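PDB 2P0S: ABC transporter, permease protein, putative from Porphyromonas gingivalis, which probably serves as the membrane-spanning permease of an ABC-type transporter, moving an unidentified substrate, one domain of which is present here. Local coordinates for residues D62-P67 and D96-S101; E22-E27 and S91-D96. All coordinates share one frame; numbering follows the deposited sequence.

Overall arrangement
Contacts 1 and 2, centred 11 Å apart, lie on neighbouring turns of helix 80-100 and share Asp96. Each brings a loop that follows a strand of the mixed sheet onto this helix: 62-67 after strand 55-59 in contact 1, 22-27 after strand 11-16 in contact 2. Leu94 ties them together, its CD1 3.7 Å from Leu63 CB and its CB 3.8 Å from Leu64 CD2. Glu20 is a polar link, salt-bridged to Lys97 of contact 1 and hydrogen-bonded to Tyr93 of contact 2. Asp62 binds magnesium in contact 1; the Tyr93 side chain lies about 8 Å from the ion. Both contacts touch the second subunit.

Contact 1 (D62-P67 and D96-S101); sequences DLLEDP and DKKIAS. With MG (magnesium ion), chain C.
Leu64 and Lys98 mark the closest backbone approach, CA atoms 8.8 Å apart, between the turn 62-67, in the loop between the antiparallel strands 55-59 and 70-74, and the 96-101 part of helix 80-100 and its end, with no direct hydrogen bond across. The apolar part is formed by the Leu64 methyls and the aliphatic part of Lys98: Leu64 CD1 lies 3.8 Å from Lys98 CG, while Leu64 CD2 rests on Lys98 CD, and the two side chains run past each other in opposite directions. Ile116 of the second subunit packs on both residues, so this patch borders the dimer interface.

The polar part is carried by water. Lys97, fully extended from a CG anti to its backbone N (chi1 -179°), spans the gap toward Asp62, but its NZ stops 4.4 Å short of Asp62 OD2. One water joins them, 2.7 Å from Lys97 NZ and donating to Asp62 OD2. The ammonium also forms a salt bridge with Glu20. Asp62 divides its oxygens: OD1 closes an Asx turn by accepting from Leu64 N at 2.8 Å, nearly along the C-O axis, whereas OD2 binds magnesium at 2.0 Å. Five waters complete an octahedron round the metal. One of them donates to Glu65 OE1 at 2.6 Å, and another makes a weak bond to Lys97 NZ.

The bond from Leu64 N to OD1 restrains the rotation of the carboxylate, whose other oxygen, OD2, binds the ion. Asp62 is the sole protein ligand, the remaining five sites being water, so the ion is largely hydrated and held directly by one carboxylate oxygen; Lys97 and the ion would both be expected to favour the ionised form of Asp62, with the lysine's charge also balanced by Glu20.

Contact 2 (E22-E27 and S91-D96); sequences EQLFKE and SDYLSD
Leu24 and Tyr93 make the apolar part of the contact, their CA atoms 7.9 Å apart. Both methyls of Leu24 lie on the same side of the ring, near its CB end: CD1 touches Tyr93 CB at 3.5 Å and CD2 lies 3.7 Å from Tyr93 CD1. The leucine crosses the tyrosine at about a right angle and meets its ring obliquely. A chi1 of 173° swings the Tyr93 ring out from the helix toward Leu24. Leu24 also packs on Ile89 and Leu90, one turn earlier in the helix.

In the fold, a short 3-10 turn, 22-24, in the loop between the parallel strands 11-16 and 32-35 is laid against helix 80-100, so the connection between two parallel strands of the mixed sheet packs on the long helix.

Polar links are indirect. Gln23 NE2 stays 4.0 Å from Tyr93 OH, the amide and ring planes 55° apart, and one water bridges them: it accepts from Gln23 NE2 at 3.2 Å and donates to Tyr93 OH at a short 2.5 Å. Glu20 anchors both ends, its backbone O bonding to Gln23 NE2 and its carboxylate to Tyr93 OH. Within the helix, Ser91 O is gripped twice by Ser95, whose N and OG (2.8 Å) approach from opposite faces of the carbonyl plane; Ser95 OG also bonds Ile116 N of the second subunit.

Contact 1 (D62-P67 and D96-S101)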
loop_
_atom_site.group_PDB
_atom_site.type_symbol
_atom_site.label_atom_id
_atom_site.label_comp_id
_atom_site.label_asym_id
_atom_site.label_seq_id
_atom_site.Cartn_x
_atom_site.Cartn_y
_atom_site.Cartn_z
ATOM N N ASP A 62 -6.684 -19.153 11.544
ATOM C CA ASP A 62 -5.662 -19.297 10.515
ATOM C C ASP A 62 -6.322 -18.909 9.181
ATOM O O ASP A 62 -7.382 -19.506 8.873
ATOM C CB ASP A 62 -5.189 -20.778 10.488
ATOM C CG ASP A 62 -4.022 -20.974 9.525
ATOM O OD1 ASP A 62 -4.063 -20.394 8.424
ATOM O OD2 ASP A 62 -2.998 -21.596 9.926
ATOM N N LEU A 63 -5.722 -17.961 8.452
ATOM C CA LEU A 63 -6.348 -17.299 7.268
ATOM C C LEU A 63 -6.219 -18.157 6.063
ATOM O O LEU A 63 -6.933 -17.890 5.055
ATOM C CB LEU A 63 -5.762 -15.884 6.994
ATOM C CG LEU A 63 -6.022 -14.988 8.206
ATOM C CD1 LEU A 63 -5.407 -13.615 7.966
ATOM C CD2 LEU A 63 -7.589 -14.709 8.385
ATOM N N LEU A 64 -5.436 -19.221 6.234
ATOM C CA LEU A 64 -5.443 -20.234 5.160
ATOM C C LEU A 64 -6.620 -21.143 5.247
ATOM O O LEU A 64 -7.016 -21.718 4.158
ATOM C CB LEU A 64 -4.114 -21.010 5.129
ATOM C CG LEU A 64 -2.863 -20.374 4.490
ATOM C CD1 LEU A 64 -1.642 -21.296 4.213
ATOM C CD2 LEU A 64 -3.205 -19.665 3.202
ATOM N N GLU A 65 -7.147 -21.454 6.416
ATOM C CA GLU A 65 -8.348 -22.286 6.648
ATOM C C GLU A 65 -9.568 -21.433 6.460
ATOM O O GLU A 65 -10.487 -21.788 5.817
ATOM C CB GLU A 65 -8.387 -22.858 8.091
ATOM C CG GLU A 65 -7.181 -23.687 8.417
ATOM C CD GLU A 65 -7.018 -23.975 9.960
ATOM O OE1 GLU A 65 -5.910 -24.452 10.307
ATOM O OE2 GLU A 65 -7.984 -23.765 10.780
ATOM N N ASP A 66 -9.597 -20.235 7.003
ATOM C CA ASP A 66 -10.724 -19.370 6.799
ATOM C C ASP A 66 -10.298 -17.912 6.515
ATOM O O ASP A 66 -10.118 -17.133 7.467
ATOM C CB ASP A 66 -11.592 -19.370 8.035
ATOM C CG ASP A 66 -12.874 -18.512 7.875
ATOM O OD1 ASP A 66 -13.110 -17.858 6.807
ATOM O OD2 ASP A 66 -13.686 -18.517 8.847
ATOM N N PRO A 67 -10.146 -17.546 5.243
ATOM C CA PRO A 67 -9.589 -16.184 4.929
ATOM C C PRO A 67 -10.497 -15.044 5.338
ATOM O O PRO A 67 -10.085 -13.920 5.258
ATOM C CB PRO A 67 -9.426 -16.162 3.409
ATOM C CG PRO A 67 -10.425 -17.273 2.955
ATOM C CD PRO A 67 -10.373 -18.332 3.989
ATOM N N ASP A 96 3.259 -16.697 0.151
ATOM C CA ASP A 96 4.585 -17.236 0.335
ATOM C C ASP A 96 4.644 -18.522 1.179
ATOM O O ASP A 96 5.563 -19.369 0.943
ATOM C CB ASP A 96 5.489 -16.181 1.051
ATOM C CG ASP A 96 5.940 -15.073 0.143
ATOM O OD1 ASP A 96 5.646 -15.076 -1.082
ATOM O OD2 ASP A 96 6.621 -14.140 0.672
ATOM N N LYS A 97 3.794 -18.618 2.231
ATOM C CA LYS A 97 3.758 -19.795 3.033
ATOM C C LYS A 97 3.309 -20.958 2.147
ATOM O O LYS A 97 3.863 -22.059 2.287
ATOM C CB LYS A 97 2.779 -19.613 4.171
ATOM C CG LYS A 97 2.683 -20.772 5.069
ATOM C CD LYS A 97 2.071 -20.358 6.456
ATOM C CE LYS A 97 2.127 -21.507 7.450
ATOM N NZ LYS A 97 1.216 -21.166 8.605
ATOM N N LYS A 98 2.296 -20.732 1.324
ATOM C CA LYS A 98 1.836 -21.842 0.442
ATOM C C LYS A 98 2.894 -22.182 -0.586
ATOM O O LYS A 98 3.168 -23.349 -0.856
ATOM C CB LYS A 98 0.573 -21.464 -0.296
ATOM C CG LYS A 98 -0.693 -21.470 0.570
ATOM C CD LYS A 98 -1.898 -21.007 -0.256
ATOM C CE LYS A 98 -2.739 -22.189 -0.678
ATOM N NZ LYS A 98 -4.171 -21.677 -0.478
ATOM N N ILE A 99 3.506 -21.186 -1.200
ATOM C CA ILE A 99 4.599 -21.448 -2.197
ATOM C C ILE A 99 5.692 -22.286 -1.531
ATOM O O ILE A 99 6.202 -23.297 -2.100
ATOM C CB ILE A 99 5.230 -20.149 -2.771
ATOM C CG1 ILE A 99 4.173 -19.370 -3.618
ATOM C CG2 ILE A 99 6.445 -20.501 -3.716
ATOM C CD1 ILE A 99 4.560 -17.842 -3.817
ATOM N N ALA A 100 6.118 -21.891 -0.326
ATOM C CA ALA A 100 7.199 -22.601 0.319
ATOM C C ALA A 100 6.930 -24.046 0.681
ATOM O O ALA A 100 7.863 -24.727 0.986
ATOM C CB ALA A 100 7.612 -21.774 1.607
ATOM N N SER A 101 5.665 -24.524 0.627
ATOM C CA SER A 101 5.269 -25.882 0.983
ATOM C C SER A 101 5.533 -26.864 -0.222
ATOM O O SER A 101 5.406 -28.113 -0.023
ATOM C CB SER A 101 3.754 -25.940 1.338
ATOM O OG SER A 101 2.940 -25.742 0.230
HETATM MG MG MG C . -2.351 -22.572 11.533
HETATM O O HOH W 1 -1.412 -18.917 8.159
HETATM O O HOH W 2 -1.203 -22.140 7.925
HETATM O O HOH W 3 -4.152 -23.481 12.008
HETATM O O HOH W 4 -0.382 -21.954 11.190
HETATM O O HOH W 5 -1.860 -24.224 10.283
HETATM O O HOH W 6 -1.740 -23.873 13.218
HETATM O O HOH W 7 -2.795 -21.010 13.074
#

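Contact 2 (E22-E27 and S91-D96)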
loop_
_atom_site.group_PDB
_atom_site.type_symbol
_atom_site.label_atom_id
_atom_site.label_comp_id
_atom_site.label_asym_id
_atom_site.label_seq_id
_atom_site.Cartn_x
_atom_site.Cartn_y
_atom_site.Cartn_z
ATOM N N GLU A 22 1.184 -11.265 14.076
ATOM C CA GLU A 22 1.706 -9.916 14.519
ATOM C C GLU A 22 3.137 -9.652 14.073
ATOM O O GLU A 22 3.572 -8.455 13.896
ATOM C CB GLU A 22 1.742 -9.994 15.963
ATOM C CG GLU A 22 0.487 -9.901 16.656
ATOM C CD GLU A 22 0.733 -9.178 18.103
ATOM O OE1 GLU A 22 -0.005 -9.564 18.948
ATOM O OE2 GLU A 22 1.621 -8.318 18.307
ATOM N N GLN A 23 3.926 -10.747 13.895
ATOM C CA GLN A 23 5.377 -10.628 13.531
ATOM C C GLN A 23 5.471 -9.864 12.211
ATOM O O GLN A 23 6.518 -9.286 11.910
ATOM C CB GLN A 23 6.031 -12.029 13.472
ATOM C CG GLN A 23 5.331 -12.923 12.331
ATOM C CD GLN A 23 6.010 -14.240 12.017
ATOM O OE1 GLN A 23 7.254 -14.333 12.064
ATOM N NE2 GLN A 23 5.188 -15.316 11.719
ATOM N N LEU A 24 4.406 -9.933 11.343
ATOM C CA LEU A 24 4.411 -9.278 10.074
ATOM C C LEU A 24 4.355 -7.774 10.102
ATOM O O LEU A 24 4.616 -7.119 9.047
ATOM C CB LEU A 24 3.231 -9.752 9.205
ATOM C CG LEU A 24 3.238 -11.248 9.010
ATOM C CD1 LEU A 24 1.968 -11.631 8.167
ATOM C CD2 LEU A 24 4.481 -11.630 8.289
ATOM N N PHE A 25 4.046 -7.222 11.285
ATOM C CA PHE A 25 3.752 -5.777 11.396
ATOM C C PHE A 25 4.774 -5.120 12.241
ATOM O O PHE A 25 4.650 -3.934 12.450
ATOM C CB PHE A 25 2.303 -5.611 11.961
ATOM C CG PHE A 25 1.236 -6.141 11.013
ATOM C CD1 PHE A 25 0.827 -5.401 9.873
ATOM C CD2 PHE A 25 0.797 -7.436 11.208
ATOM C CE1 PHE A 25 -0.144 -5.882 8.987
ATOM C CE2 PHE A 25 -0.152 -7.998 10.350
ATOM C CZ PHE A 25 -0.653 -7.216 9.268
ATOM N N LYS A 26 5.862 -5.811 12.590
ATOM C CA LYS A 26 6.802 -5.166 13.572
ATOM C C LYS A 26 7.624 -4.056 12.882
ATOM O O LYS A 26 8.031 -3.063 13.576
ATOM C CB LYS A 26 7.757 -6.193 14.189
ATOM C CG LYS A 26 7.101 -7.408 14.858
ATOM C CD LYS A 26 7.087 -7.226 16.356
ATOM C CE LYS A 26 5.852 -7.861 16.993
ATOM N NZ LYS A 26 5.887 -9.373 16.886
ATOM N N GLU A 27 7.892 -4.256 11.568
ATOM C CA GLU A 27 8.721 -3.294 10.788
ATOM C C GLU A 27 7.982 -2.246 9.871
ATOM O O GLU A 27 8.578 -1.726 8.885
ATOM C CB GLU A 27 9.826 -4.029 9.974
ATOM C CG GLU A 27 11.051 -4.541 10.810
ATOM C CD GLU A 27 12.218 -3.521 10.989
ATOM O OE1 GLU A 27 13.416 -3.870 10.654
ATOM O OE2 GLU A 27 11.929 -2.379 11.463
ATOM N N SER A 91 -1.625 -10.986 2.797
ATOM C CA SER A 91 -1.737 -11.821 1.506
ATOM C C SER A 91 -0.409 -12.321 1.012
ATOM O O SER A 91 -0.240 -13.457 0.499
ATOM C CB SER A 91 -2.396 -11.026 0.348
ATOM O OG SER A 91 -3.718 -10.545 0.722
ATOM N N ASP A 92 0.591 -11.464 1.188
ATOM C CA ASP A 92 1.906 -11.821 0.618
ATOM C C ASP A 92 2.466 -12.905 1.529
ATOM O O ASP A 92 3.163 -13.838 1.066
ATOM C CB ASP A 92 2.826 -10.597 0.666
ATOM C CG ASP A 92 2.553 -9.503 -0.394
ATOM O OD1 ASP A 92 1.898 -9.746 -1.442
ATOM O OD2 ASP A 92 3.116 -8.350 -0.157
ATOM N N TYR A 93 2.315 -12.740 2.854
ATOM C CA TYR A 93 2.728 -13.792 3.760
ATOM C C TYR A 93 2.085 -15.188 3.452
ATOM O O TYR A 93 2.774 -16.239 3.369
ATOM C CB TYR A 93 2.532 -13.383 5.196
ATOM C CG TYR A 93 2.799 -14.540 6.117
ATOM C CD1 TYR A 93 4.102 -14.875 6.466
ATOM C CD2 TYR A 93 1.748 -15.330 6.690
ATOM C CE1 TYR A 93 4.354 -15.906 7.426
ATOM C CE2 TYR A 93 2.022 -16.367 7.610
ATOM C CZ TYR A 93 3.380 -16.674 7.939
ATOM O OH TYR A 93 3.726 -17.649 8.861
ATOM N N LEU A 94 0.760 -15.191 3.313
ATOM C CA LEU A 94 0.017 -16.474 3.142
ATOM C C LEU A 94 0.394 -17.087 1.821
ATOM O O LEU A 94 0.489 -18.325 1.778
ATOM C CB LEU A 94 -1.527 -16.242 3.174
ATOM C CG LEU A 94 -1.928 -15.648 4.570
ATOM C CD1 LEU A 94 -3.358 -15.022 4.335
ATOM C CD2 LEU A 94 -2.019 -16.773 5.565
ATOM N N SER A 95 0.515 -16.237 0.790
ATOM C CA SER A 95 0.957 -16.743 -0.552
ATOM C C SER A 95 2.335 -17.426 -0.453
ATOM O O SER A 95 2.579 -18.602 -0.818
ATOM C CB SER A 95 1.005 -15.603 -1.518
ATOM O OG SER A 95 -0.364 -15.134 -1.713
ATOM N N ASP A 96 3.259 -16.697 0.151
ATOM C CA ASP A 96 4.585 -17.236 0.335
ATOM C C ASP A 96 4.644 -18.522 1.179
ATOM O O ASP A 96 5.563 -19.369 0.943
ATOM C CB ASP A 96 5.489 -16.181 1.051
ATOM C CG ASP A 96 5.940 -15.073 0.143
ATOM O OD1 ASP A 96 5.646 -15.076 -1.082
ATOM O OD2 ASP A 96 6.621 -14.140 0.672
HETATM O O HOH W 8 5.391 -18.345 10.649
#